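Local coordinates for protein toxin FitB (Neisseria gonorrhoeae, PDB 2H1C) that acts as the toxin of a type II toxin-antitoxin pair, a PIN-domain protein of the VapC family that, joined to its antitoxin FitA, forms a promoter-binding complex, at residues Ala84-Ile89 against Ile100-Gly105; Leu45-Leu50 against Asn57-Arg62; Tyr106-Ala111 against Gly124-Ala129. All blocks are in the same frame, centred on the assembly; numbering follows the deposited sequence.

Along the chain, interaction 2 closes before interaction 1 opens, and interaction 3 follows. Interactions 1 and 3 share helix 102-114, which meets helix 80-94 in the first and the short helix 124-128 in the third; their centres lie about 7 Å apart, and they touch where Ile89 meets Ala129 and where Ser125 meets Asp104, a predicted magnesium ligand. Interaction 2, between helices 37-48 and 53-67, has its centre about 28 Å from that of interaction 1 and about 27 Å from that of interaction 3. The PIN domain thus combines a packed three-helix group near its predicted metal site with a separate helical pair that meets the bound peptide.

Interaction 1. Residues Ala84-Ile89 against Ile100-Gly105; sequences AIYAQI and IAAADG
Tyr86 turns the edge of its ring to the first turn of helix 102-114, while one turn further along helix 80-94 Ile89 meets Ile100 in the segment leading into that helix. The phenol is not laid flat on its neighbour: Gly105 C lies in the ring plane, 3.7 Å from Tyr86 CD1, and the carbonyl oxygen of Ala102 is near the same plane, 3.8 Å from CE1. With CG anti to the backbone N (chi1 169°), the ring reaches across to the second helix although the CB itself does not point there. Its hydroxyl ends beside the methyl of Ala102, with Tyr86 OH 3.7 Å from Ala102 CB; the polar partner of this oxygen is Arg90, one turn on in the same helix, which hydrogen-bonds it through NH1. Gly105 presents bare backbone to the ring. Helices 80-94 and 102-114 are successive helices of the PIN domain, and the second carries Asp104, a predicted magnesium ligand in the same turn as Gly105. The carboxylate of Asp104 is directed away from helix 80-94, and its OD1 is hydrogen-bonded to Ser125 OG. The ring of Tyr86 also stacks with that of Tyr106, and the residue packs on Ala41 of the second subunit. At the other end of the contact the two isoleucines cross at about a right angle, branch methyl against chain end: Ile89 CG2 lies 3.7 Å from Ile100 CD1. The extended chain of Ile100 (chi2 179°) carries that terminal methyl across to helix 80-94, and both isoleucines also pack on Ala129.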
ATOM      1  N   ALA A  84      -9.787   4.703  -4.029  1.00 13.28           N
ATOM      2  CA  ALA A  84     -10.658   5.878  -4.126  1.00 15.02           C
ATOM      3  C   ALA A  84     -10.871   6.506  -2.756  1.00 13.44           C
ATOM      4  O   ALA A  84     -10.814   7.727  -2.600  1.00 13.26           O
ATOM      5  CB  ALA A  84     -12.015   5.492  -4.730  1.00 14.68           C
ATOM      6  N   ILE A  85     -11.143   5.667  -1.763  1.00 13.43           N
ATOM      7  CA  ILE A  85     -11.363   6.144  -0.395  1.00 12.07           C
ATOM      8  C   ILE A  85     -10.078   6.765   0.154  1.00 11.26           C
ATOM      9  O   ILE A  85     -10.106   7.790   0.834  1.00 13.18           O
ATOM     10  CB  ILE A  85     -11.833   4.981   0.493  1.00 14.28           C
ATOM     11  CG1 ILE A  85     -13.201   4.515  -0.018  1.00 13.86           C
ATOM     12  CG2 ILE A  85     -11.896   5.417   1.968  1.00 15.14           C
ATOM     13  CD1 ILE A  85     -13.692   3.216   0.581  1.00 19.08           C
ATOM     14  N   TYR A  86      -8.947   6.157  -0.180  1.00  9.89           N
ATOM     15  CA  TYR A  86      -7.656   6.666   0.261  1.00 13.60           C
ATOM     16  C   TYR A  86      -7.455   8.122  -0.170  1.00 12.46           C
ATOM     17  O   TYR A  86      -7.120   8.973   0.648  1.00 12.03           O
ATOM     18  CB  TYR A  86      -6.536   5.812  -0.330  1.00 12.92           C
ATOM     19  CG  TYR A  86      -5.148   6.386  -0.155  1.00 14.20           C
ATOM     20  CD1 TYR A  86      -4.425   6.180   1.022  1.00 15.67           C
ATOM     21  CD2 TYR A  86      -4.554   7.128  -1.178  1.00 14.68           C
ATOM     22  CE1 TYR A  86      -3.137   6.699   1.175  1.00 13.17           C
ATOM     23  CE2 TYR A  86      -3.285   7.644  -1.037  1.00 13.48           C
ATOM     24  CZ  TYR A  86      -2.580   7.428   0.136  1.00 14.31           C
ATOM     25  OH  TYR A  86      -1.307   7.927   0.277  1.00 13.78           O
ATOM     26  N   ALA A  87      -7.643   8.400  -1.460  1.00 11.61           N
ATOM     27  CA  ALA A  87      -7.454   9.746  -1.976  1.00 12.11           C
ATOM     28  C   ALA A  87      -8.415  10.718  -1.311  1.00 12.00           C
ATOM     29  O   ALA A  87      -8.031  11.834  -0.964  1.00 11.68           O
ATOM     30  CB  ALA A  87      -7.642   9.759  -3.486  1.00 10.27           C
ATOM     31  N   GLN A  88      -9.661  10.292  -1.112  1.00 11.32           N
ATOM     32  CA  GLN A  88     -10.649  11.145  -0.466  1.00 14.70           C
ATOM     33  C   GLN A  88     -10.211  11.519   0.948  1.00 14.32           C
ATOM     34  O   GLN A  88     -10.158  12.700   1.306  1.00 15.16           O
ATOM     35  CB  GLN A  88     -12.003  10.434  -0.427  1.00 18.12           C
ATOM     36  CG  GLN A  88     -12.533  10.149  -1.824  1.00 23.73           C
ATOM     37  CD  GLN A  88     -13.923   9.555  -1.829  1.00 31.74           C
ATOM     38  OE1 GLN A  88     -14.155   8.462  -1.297  1.00 30.39           O
ATOM     39  NE2 GLN A  88     -14.866  10.275  -2.437  1.00 35.36           N
ATOM     40  N   ILE A  89      -9.888  10.510   1.748  1.00 13.06           N
ATOM     41  CA  ILE A  89      -9.464  10.725   3.127  1.00 15.07           C
ATOM     42  C   ILE A  89      -8.206  11.568   3.267  1.00 14.04           C
ATOM     43  O   ILE A  89      -8.177  12.519   4.049  1.00 14.40           O
ATOM     44  CB  ILE A  89      -9.215   9.369   3.847  1.00 19.76           C
ATOM     45  CG1 ILE A  89     -10.543   8.661   4.107  1.00 21.82           C
ATOM     46  CG2 ILE A  89      -8.441   9.596   5.134  1.00 28.29           C
ATOM     47  CD1 ILE A  89     -10.374   7.266   4.740  1.00 23.42           C
ATOM     48  N   ILE A 100      -2.117  12.880   8.042  1.00 29.85           N
ATOM     49  CA  ILE A 100      -2.288  11.447   7.806  1.00 27.59           C
ATOM     50  C   ILE A 100      -1.178  10.981   6.858  1.00 27.26           C
ATOM     51  O   ILE A 100      -1.099  11.428   5.713  1.00 30.57           O
ATOM     52  CB  ILE A 100      -3.651  11.115   7.141  1.00 24.54           C
ATOM     53  CG1 ILE A 100      -4.799  11.651   7.991  1.00 25.49           C
ATOM     54  CG2 ILE A 100      -3.794   9.605   6.966  1.00 23.22           C
ATOM     55  CD1 ILE A 100      -6.172  11.392   7.414  1.00 25.55           C
ATOM     56  N   ALA A 101      -0.327  10.085   7.344  1.00 27.45           N
ATOM     57  CA  ALA A 101       0.767   9.544   6.546  1.00 27.43           C
ATOM     58  C   ALA A 101       0.210   8.491   5.593  1.00 26.29           C
ATOM     59  O   ALA A 101      -0.874   7.948   5.827  1.00 24.98           O
ATOM     60  CB  ALA A 101       1.820   8.923   7.460  1.00 30.78           C
ATOM     61  N   ALA A 102       0.943   8.198   4.521  1.00 22.31           N
ATOM     62  CA  ALA A 102       0.487   7.209   3.537  1.00 24.25           C
ATOM     63  C   ALA A 102       0.115   5.861   4.168  1.00 23.27           C
ATOM     64  O   ALA A 102      -0.978   5.340   3.931  1.00 22.57           O
ATOM     65  CB  ALA A 102       1.566   7.003   2.462  1.00 21.81           C
ATOM     66  N   ALA A 103       1.034   5.306   4.955  1.00 22.03           N
ATOM     67  CA  ALA A 103       0.840   4.019   5.623  1.00 23.87           C
ATOM     68  C   ALA A 103      -0.457   3.965   6.423  1.00 21.60           C
ATOM     69  O   ALA A 103      -1.228   3.007   6.304  1.00 20.35           O
ATOM     70  CB  ALA A 103       2.021   3.723   6.546  1.00 23.20           C
ATOM     71  N   ASP A 104      -0.695   4.985   7.239  1.00 18.46           N
ATOM     72  CA  ASP A 104      -1.908   5.028   8.050  1.00 17.31           C
ATOM     73  C   ASP A 104      -3.101   5.225   7.130  1.00 15.26           C
ATOM     74  O   ASP A 104      -4.175   4.685   7.366  1.00 12.98           O
ATOM     75  CB  ASP A 104      -1.823   6.166   9.075  1.00 22.36           C
ATOM     76  CG  ASP A 104      -0.828   5.872  10.190  1.00 28.27           C
ATOM     77  OD1 ASP A 104      -0.395   6.819  10.878  1.00 34.91           O
ATOM     78  OD2 ASP A 104      -0.486   4.688  10.390  1.00 26.74           O
ATOM     79  N   GLY A 105      -2.899   5.996   6.064  1.00 13.19           N
ATOM     80  CA  GLY A 105      -3.966   6.226   5.116  1.00 13.98           C
ATOM     81  C   GLY A 105      -4.446   4.933   4.475  1.00 12.55           C
ATOM     82  O   GLY A 105      -5.642   4.763   4.264  1.00 12.14           O
TER

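Interaction 2. Residues Leu45-Leu50 against Asn57-Arg62; sequences LGVALL and NVLHER
Leu59 holds CG anti to its backbone N (chi1 -177°), and Val47 places CG1 in the corresponding position (chi1 173°), a setting that opens the valine fork toward helix 53-67 with one methyl for each of two successive residues. Val47 CG2 meets the branch point of the leucine, 3.7 Å from Leu59 CG, and is equally close to the CD2 methyl. The other prong, Val47 CG1, rests against backbone, 3.8 Å from His60 N, and comes within 4.2 Å of His60 CB. Here it is the root of the histidine side chain that approaches the valine. The two apolar chains of Val47 and Leu59 cross obliquely, whereas Leu50 comes to Leu59 at about a right angle and touches it methyl to methyl, Leu50 CD1 lying 3.8 Å from Leu59 CD2. That CD2 methyl therefore lies against both Val47 and Leu50. Burial is uneven: Val47 and Leu59 are enclosed, Leu50 is partly exposed, and His60 is exposed. Outside the pair of segments, the bound peptide packs apolar side chains on Val47 and Leu59, and an acidic side chain of that peptide forms a salt bridge with Arg62 NE. The contact joins the two arms of a helical hairpin in the PIN domain, in which helix 53-67 folds back on the end of helix 37-48 and the residues just after it, and supplies part of the surface that receives the peptide.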
ATOM      1  N   LEU A  45       7.856  -8.103   7.032  1.00 12.51           N
ATOM      2  CA  LEU A  45       9.111  -7.371   6.860  1.00 12.80           C
ATOM      3  C   LEU A  45       9.844  -7.281   8.199  1.00 15.73           C
ATOM      4  O   LEU A  45      11.064  -7.487   8.278  1.00 14.01           O
ATOM      5  CB  LEU A  45       8.821  -5.969   6.310  1.00 10.58           C
ATOM      6  CG  LEU A  45      10.014  -5.023   6.186  1.00 12.42           C
ATOM      7  CD1 LEU A  45      11.125  -5.673   5.364  1.00 10.21           C
ATOM      8  CD2 LEU A  45       9.556  -3.716   5.549  1.00 12.96           C
ATOM      9  N   GLY A  46       9.088  -6.983   9.254  1.00 14.34           N
ATOM     10  CA  GLY A  46       9.668  -6.881  10.585  1.00 16.52           C
ATOM     11  C   GLY A  46      10.360  -8.169  10.982  1.00 15.66           C
ATOM     12  O   GLY A  46      11.486  -8.160  11.500  1.00 16.49           O
ATOM     13  N   VAL A  47       9.697  -9.290  10.739  1.00 13.68           N
ATOM     14  CA  VAL A  47      10.296 -10.576  11.075  1.00 14.76           C
ATOM     15  C   VAL A  47      11.557 -10.804  10.242  1.00 14.87           C
ATOM     16  O   VAL A  47      12.581 -11.243  10.767  1.00 13.96           O
ATOM     17  CB  VAL A  47       9.328 -11.738  10.825  1.00 14.95           C
ATOM     18  CG1 VAL A  47      10.047 -13.068  11.032  1.00 14.53           C
ATOM     19  CG2 VAL A  47       8.135 -11.632  11.782  1.00 13.74           C
ATOM     20  N   ALA A  48      11.493 -10.489   8.950  1.00 13.65           N
ATOM     21  CA  ALA A  48      12.652 -10.690   8.082  1.00 13.93           C
ATOM     22  C   ALA A  48      13.868  -9.811   8.397  1.00 15.66           C
ATOM     23  O   ALA A  48      14.981 -10.098   7.936  1.00 17.44           O
ATOM     24  CB  ALA A  48      12.247 -10.520   6.610  1.00 12.51           C
ATOM     25  N   LEU A  49      13.666  -8.749   9.173  1.00 13.24           N
ATOM     26  CA  LEU A  49      14.761  -7.845   9.527  1.00 15.75           C
ATOM     27  C   LEU A  49      15.364  -8.122  10.898  1.00 15.56           C
ATOM     28  O   LEU A  49      16.261  -7.398  11.340  1.00 14.39           O
ATOM     29  CB  LEU A  49      14.283  -6.391   9.467  1.00 14.11           C
ATOM     30  CG  LEU A  49      13.940  -5.929   8.050  1.00 14.85           C
ATOM     31  CD1 LEU A  49      13.206  -4.597   8.084  1.00 14.45           C
ATOM     32  CD2 LEU A  49      15.227  -5.844   7.243  1.00 15.43           C
ATOM     33  N   LEU A  50      14.888  -9.166  11.577  1.00 15.30           N
ATOM     34  CA  LEU A  50      15.430  -9.484  12.903  1.00 13.45           C
ATOM     35  C   LEU A  50      16.923  -9.805  12.806  1.00 16.38           C
ATOM     36  O   LEU A  50      17.352 -10.497  11.882  1.00 15.88           O
ATOM     37  CB  LEU A  50      14.693 -10.672  13.520  1.00 11.34           C
ATOM     38  CG  LEU A  50      13.224 -10.420  13.899  1.00 14.30           C
ATOM     39  CD1 LEU A  50      12.603 -11.704  14.391  1.00 19.60           C
ATOM     40  CD2 LEU A  50      13.133  -9.337  14.974  1.00 16.83           C
ATOM     41  N   ASN A  57      13.950 -17.354  12.296  1.00 20.81           N
ATOM     42  CA  ASN A  57      13.452 -18.603  11.730  1.00 22.99           C
ATOM     43  C   ASN A  57      12.230 -19.110  12.470  1.00 21.57           C
ATOM     44  O   ASN A  57      11.236 -19.485  11.851  1.00 22.48           O
ATOM     45  CB  ASN A  57      14.548 -19.661  11.739  1.00 26.80           C
ATOM     46  CG  ASN A  57      15.490 -19.514  10.571  1.00 34.36           C
ATOM     47  OD1 ASN A  57      16.038 -18.435  10.330  1.00 37.46           O
ATOM     48  ND2 ASN A  57      15.684 -20.599   9.829  1.00 41.02           N
ATOM     49  N   VAL A  58      12.298 -19.119  13.794  1.00 19.52           N
ATOM     50  CA  VAL A  58      11.170 -19.569  14.580  1.00 18.84           C
ATOM     51  C   VAL A  58       9.959 -18.667  14.397  1.00 17.77           C
ATOM     52  O   VAL A  58       8.859 -19.163  14.195  1.00 17.40           O
ATOM     53  CB  VAL A  58      11.512 -19.627  16.081  1.00 22.33           C
ATOM     54  CG1 VAL A  58      10.257 -19.931  16.872  1.00 21.77           C
ATOM     55  CG2 VAL A  58      12.578 -20.719  16.335  1.00 22.61           C
ATOM     56  N   LEU A  59      10.147 -17.349  14.477  1.00 16.56           N
ATOM     57  CA  LEU A  59       9.016 -16.424  14.330  1.00 15.85           C
ATOM     58  C   LEU A  59       8.424 -16.460  12.916  1.00 17.36           C
ATOM     59  O   LEU A  59       7.212 -16.283  12.735  1.00 16.64           O
ATOM     60  CB  LEU A  59       9.439 -14.995  14.719  1.00 16.07           C
ATOM     61  CG  LEU A  59       8.392 -13.873  14.704  1.00 19.49           C
ATOM     62  CD1 LEU A  59       7.186 -14.288  15.544  1.00 19.85           C
ATOM     63  CD2 LEU A  59       8.991 -12.588  15.254  1.00 17.77           C
ATOM     64  N   HIS A  60       9.268 -16.695  11.913  1.00 14.90           N
ATOM     65  CA  HIS A  60       8.772 -16.779  10.548  1.00 18.28           C
ATOM     66  C   HIS A  60       7.807 -17.969  10.483  1.00 17.31           C
ATOM     67  O   HIS A  60       6.693 -17.853   9.969  1.00 15.92           O
ATOM     68  CB  HIS A  60       9.936 -16.959   9.567  1.00 20.84           C
ATOM     69  CG  HIS A  60       9.498 -17.278   8.172  1.00 25.80           C
ATOM     70  ND1 HIS A  60       9.166 -18.556   7.773  1.00 32.14           N
ATOM     71  CD2 HIS A  60       9.273 -16.481   7.103  1.00 30.15           C
ATOM     72  CE1 HIS A  60       8.753 -18.529   6.519  1.00 33.41           C
ATOM     73  NE2 HIS A  60       8.806 -17.282   6.087  1.00 27.77           N
ATOM     74  N   GLU A  61       8.224 -19.098  11.053  1.00 18.41           N
ATOM     75  CA  GLU A  61       7.400 -20.307  11.078  1.00 18.67           C
ATOM     76  C   GLU A  61       6.085 -20.039  11.803  1.00 17.09           C
ATOM     77  O   GLU A  61       5.016 -20.395  11.314  1.00 15.10           O
ATOM     78  CB  GLU A  61       8.142 -21.448  11.789  1.00 24.86           C
ATOM     79  CG  GLU A  61       7.310 -22.711  12.023  1.00 34.36           C
ATOM     80  CD  GLU A  61       7.251 -23.624  10.806  1.00 43.59           C
ATOM     81  OE1 GLU A  61       8.323 -24.120  10.377  1.00 48.81           O
ATOM     82  OE2 GLU A  61       6.135 -23.856  10.279  1.00 45.13           O
ATOM     83  N   ARG A  62       6.160 -19.405  12.971  1.00 14.53           N
ATOM     84  CA  ARG A  62       4.953 -19.132  13.727  1.00 14.50           C
ATOM     85  C   ARG A  62       4.024 -18.156  13.018  1.00 15.48           C
ATOM     86  O   ARG A  62       2.800 -18.333  13.025  1.00 12.76           O
ATOM     87  CB  ARG A  62       5.307 -18.611  15.115  1.00 17.64           C
ATOM     88  CG  ARG A  62       5.941 -19.678  15.976  1.00 18.80           C
ATOM     89  CD  ARG A  62       4.975 -20.826  16.216  1.00 19.84           C
ATOM     90  NE  ARG A  62       5.583 -21.826  17.086  1.00 32.65           N
ATOM     91  CZ  ARG A  62       6.455 -22.740  16.675  1.00 33.93           C
ATOM     92  NH1 ARG A  62       6.814 -22.791  15.401  1.00 33.26           N
ATOM     93  NH2 ARG A  62       6.989 -23.590  17.545  1.00 39.00           N
TER

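Interaction 3. Residues Tyr106-Ala111 against Gly124-Ala129; sequences YIAATA and GSFFAA
Ala108 sits at the tight centre of this contact, its single methyl touching both Phe126 and Ala129. Ala108 CB lies 3.6 Å from Phe126 CD2 and 3.8 Å from Ala129 CB. The CA atoms of Ala108 and Phe126 are 6.1 Å apart, a close approach consistent with the small alanine side chain. Phe126 has CG beside its backbone N (chi1 -58°), which swings the ring toward helix 102-114 and brings CE2 to 3.7 Å from Ala108 N. Ile107 adds a looser flank: its CG2 methyl stands 3.9 Å from Phe126 CE2, the two side chains crossing at a slant. All four of these residues are buried; the outer side of helix 124-128 is different, for Gly124 and Phe127 are exposed and contribute nothing to the contact. On helix 102-114, Tyr106 O accepts from both Thr110 N and Thr110 OG1, which reach it from opposite faces of its carbonyl plane, with the hydroxyl 2.9 Å from the oxygen. This bond anchors the side chain of a residue that belongs to a magnesium site seen in the crystal. Around the contact, Phe126 reaches Val118 of strand 117-119 and Val133 of strand 133-134, Ala109 packs on Val82 of helix 80-94, and Ile107 touches Asp5, a predicted magnesium ligand just beyond strand 2-4.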
ATOM      1  N   TYR A 106      -3.528   4.027   4.141  1.00 13.72           N
ATOM      2  CA  TYR A 106      -3.922   2.755   3.513  1.00 15.14           C
ATOM      3  C   TYR A 106      -4.826   1.942   4.431  1.00 14.04           C
ATOM      4  O   TYR A 106      -5.834   1.370   3.999  1.00 13.84           O
ATOM      5  CB  TYR A 106      -2.698   1.905   3.183  1.00 18.12           C
ATOM      6  CG  TYR A 106      -1.810   2.509   2.133  1.00 19.52           C
ATOM      7  CD1 TYR A 106      -0.434   2.318   2.173  1.00 24.46           C
ATOM      8  CD2 TYR A 106      -2.344   3.285   1.103  1.00 22.16           C
ATOM      9  CE1 TYR A 106       0.399   2.890   1.209  1.00 27.60           C
ATOM     10  CE2 TYR A 106      -1.522   3.861   0.132  1.00 29.58           C
ATOM     11  CZ  TYR A 106      -0.152   3.660   0.196  1.00 29.18           C
ATOM     12  OH  TYR A 106       0.666   4.248  -0.747  1.00 33.22           O
ATOM     13  N   ILE A 107      -4.438   1.883   5.700  1.00 14.28           N
ATOM     14  CA  ILE A 107      -5.190   1.142   6.697  1.00 11.22           C
ATOM     15  C   ILE A 107      -6.533   1.795   6.936  1.00 10.76           C
ATOM     16  O   ILE A 107      -7.551   1.113   6.957  1.00 10.77           O
ATOM     17  CB  ILE A 107      -4.400   1.046   8.007  1.00 13.84           C
ATOM     18  CG1 ILE A 107      -3.093   0.288   7.747  1.00 19.77           C
ATOM     19  CG2 ILE A 107      -5.210   0.302   9.054  1.00 12.04           C
ATOM     20  CD1 ILE A 107      -2.197   0.173   8.944  1.00 30.03           C
ATOM     21  N   ALA A 108      -6.548   3.117   7.085  1.00 11.19           N
ATOM     22  CA  ALA A 108      -7.802   3.804   7.322  1.00  9.34           C
ATOM     23  C   ALA A 108      -8.789   3.614   6.171  1.00 12.97           C
ATOM     24  O   ALA A 108      -9.976   3.380   6.400  1.00 14.06           O
ATOM     25  CB  ALA A 108      -7.553   5.287   7.587  1.00 12.60           C
ATOM     26  N   ALA A 109      -8.301   3.684   4.932  1.00 11.33           N
ATOM     27  CA  ALA A 109      -9.177   3.514   3.767  1.00 10.97           C
ATOM     28  C   ALA A 109      -9.739   2.086   3.695  1.00  9.95           C
ATOM     29  O   ALA A 109     -10.891   1.882   3.303  1.00 12.15           O
ATOM     30  CB  ALA A 109      -8.411   3.847   2.466  1.00  8.76           C
ATOM     31  N   THR A 110      -8.930   1.101   4.073  1.00  9.17           N
ATOM     32  CA  THR A 110      -9.378  -0.290   4.066  1.00 10.40           C
ATOM     33  C   THR A 110     -10.511  -0.450   5.078  1.00 10.43           C
ATOM     34  O   THR A 110     -11.547  -1.039   4.778  1.00 10.96           O
ATOM     35  CB  THR A 110      -8.215  -1.258   4.423  1.00 11.56           C
ATOM     36  OG1 THR A 110      -7.177  -1.143   3.434  1.00 11.68           O
ATOM     37  CG2 THR A 110      -8.719  -2.712   4.477  1.00  8.40           C
ATOM     38  N   ALA A 111     -10.330   0.121   6.268  1.00 11.89           N
ATOM     39  CA  ALA A 111     -11.347   0.033   7.309  1.00 11.09           C
ATOM     40  C   ALA A 111     -12.646   0.725   6.893  1.00 13.08           C
ATOM     41  O   ALA A 111     -13.733   0.177   7.069  1.00 14.41           O
ATOM     42  CB  ALA A 111     -10.816   0.647   8.605  1.00  9.67           C
ATOM     43  N   GLY A 124      -4.376   9.225  16.289  1.00 25.50           N
ATOM     44  CA  GLY A 124      -4.312  10.501  15.596  1.00 28.17           C
ATOM     45  C   GLY A 124      -4.741  10.540  14.140  1.00 26.11           C
ATOM     46  O   GLY A 124      -5.739  11.170  13.794  1.00 27.88           O
ATOM     47  N   SER A 125      -3.997   9.862  13.276  1.00 28.03           N
ATOM     48  CA  SER A 125      -4.313   9.864  11.852  1.00 27.29           C
ATOM     49  C   SER A 125      -5.703   9.331  11.527  1.00 27.64           C
ATOM     50  O   SER A 125      -6.360   9.817  10.606  1.00 27.17           O
ATOM     51  CB  SER A 125      -3.276   9.044  11.081  1.00 30.09           C
ATOM     52  OG  SER A 125      -1.965   9.438  11.431  1.00 35.75           O
ATOM     53  N   PHE A 126      -6.162   8.341  12.284  1.00 25.82           N
ATOM     54  CA  PHE A 126      -7.459   7.757  12.000  1.00 25.22           C
ATOM     55  C   PHE A 126      -8.620   8.664  12.361  1.00 27.91           C
ATOM     56  O   PHE A 126      -9.675   8.617  11.730  1.00 28.19           O
ATOM     57  CB  PHE A 126      -7.563   6.394  12.677  1.00 25.62           C
ATOM     58  CG  PHE A 126      -6.493   5.436  12.241  1.00 20.03           C
ATOM     59  CD1 PHE A 126      -5.312   5.313  12.966  1.00 17.94           C
ATOM     60  CD2 PHE A 126      -6.642   4.697  11.066  1.00 20.22           C
ATOM     61  CE1 PHE A 126      -4.283   4.472  12.531  1.00 21.66           C
ATOM     62  CE2 PHE A 126      -5.621   3.852  10.616  1.00 19.33           C
ATOM     63  CZ  PHE A 126      -4.439   3.740  11.352  1.00 20.25           C
ATOM     64  N   PHE A 127      -8.427   9.508  13.366  1.00 30.69           N
ATOM     65  CA  PHE A 127      -9.480  10.435  13.739  1.00 32.53           C
ATOM     66  C   PHE A 127      -9.659  11.413  12.581  1.00 32.46           C
ATOM     67  O   PHE A 127     -10.782  11.746  12.202  1.00 33.70           O
ATOM     68  CB  PHE A 127      -9.103  11.182  15.017  1.00 34.10           C
ATOM     69  CG  PHE A 127      -9.466  10.446  16.272  1.00 37.55           C
ATOM     70  CD1 PHE A 127     -10.759   9.965  16.451  1.00 40.02           C
ATOM     71  CD2 PHE A 127      -8.537  10.272  17.291  1.00 38.70           C
ATOM     72  CE1 PHE A 127     -11.123   9.324  17.628  1.00 40.18           C
ATOM     73  CE2 PHE A 127      -8.893   9.631  18.476  1.00 39.49           C
ATOM     74  CZ  PHE A 127     -10.188   9.158  18.642  1.00 39.37           C
ATOM     75  N   ALA A 128      -8.541  11.846  12.005  1.00 31.65           N
ATOM     76  CA  ALA A 128      -8.565  12.778  10.883  1.00 31.28           C
ATOM     77  C   ALA A 128      -9.147  12.132   9.624  1.00 30.73           C
ATOM     78  O   ALA A 128      -9.658  12.821   8.737  1.00 29.81           O
ATOM     79  CB  ALA A 128      -7.158  13.296  10.611  1.00 31.09           C
ATOM     80  N   ALA A 129      -9.074  10.808   9.550  1.00 29.55           N
ATOM     81  CA  ALA A 129      -9.610  10.074   8.406  1.00 30.48           C
ATOM     82  C   ALA A 129     -11.112   9.854   8.596  1.00 31.12           C
ATOM     83  O   ALA A 129     -11.785   9.314   7.719  1.00 31.25           O
ATOM     84  CB  ALA A 129      -8.897   8.730   8.263  1.00 28.43           C
TER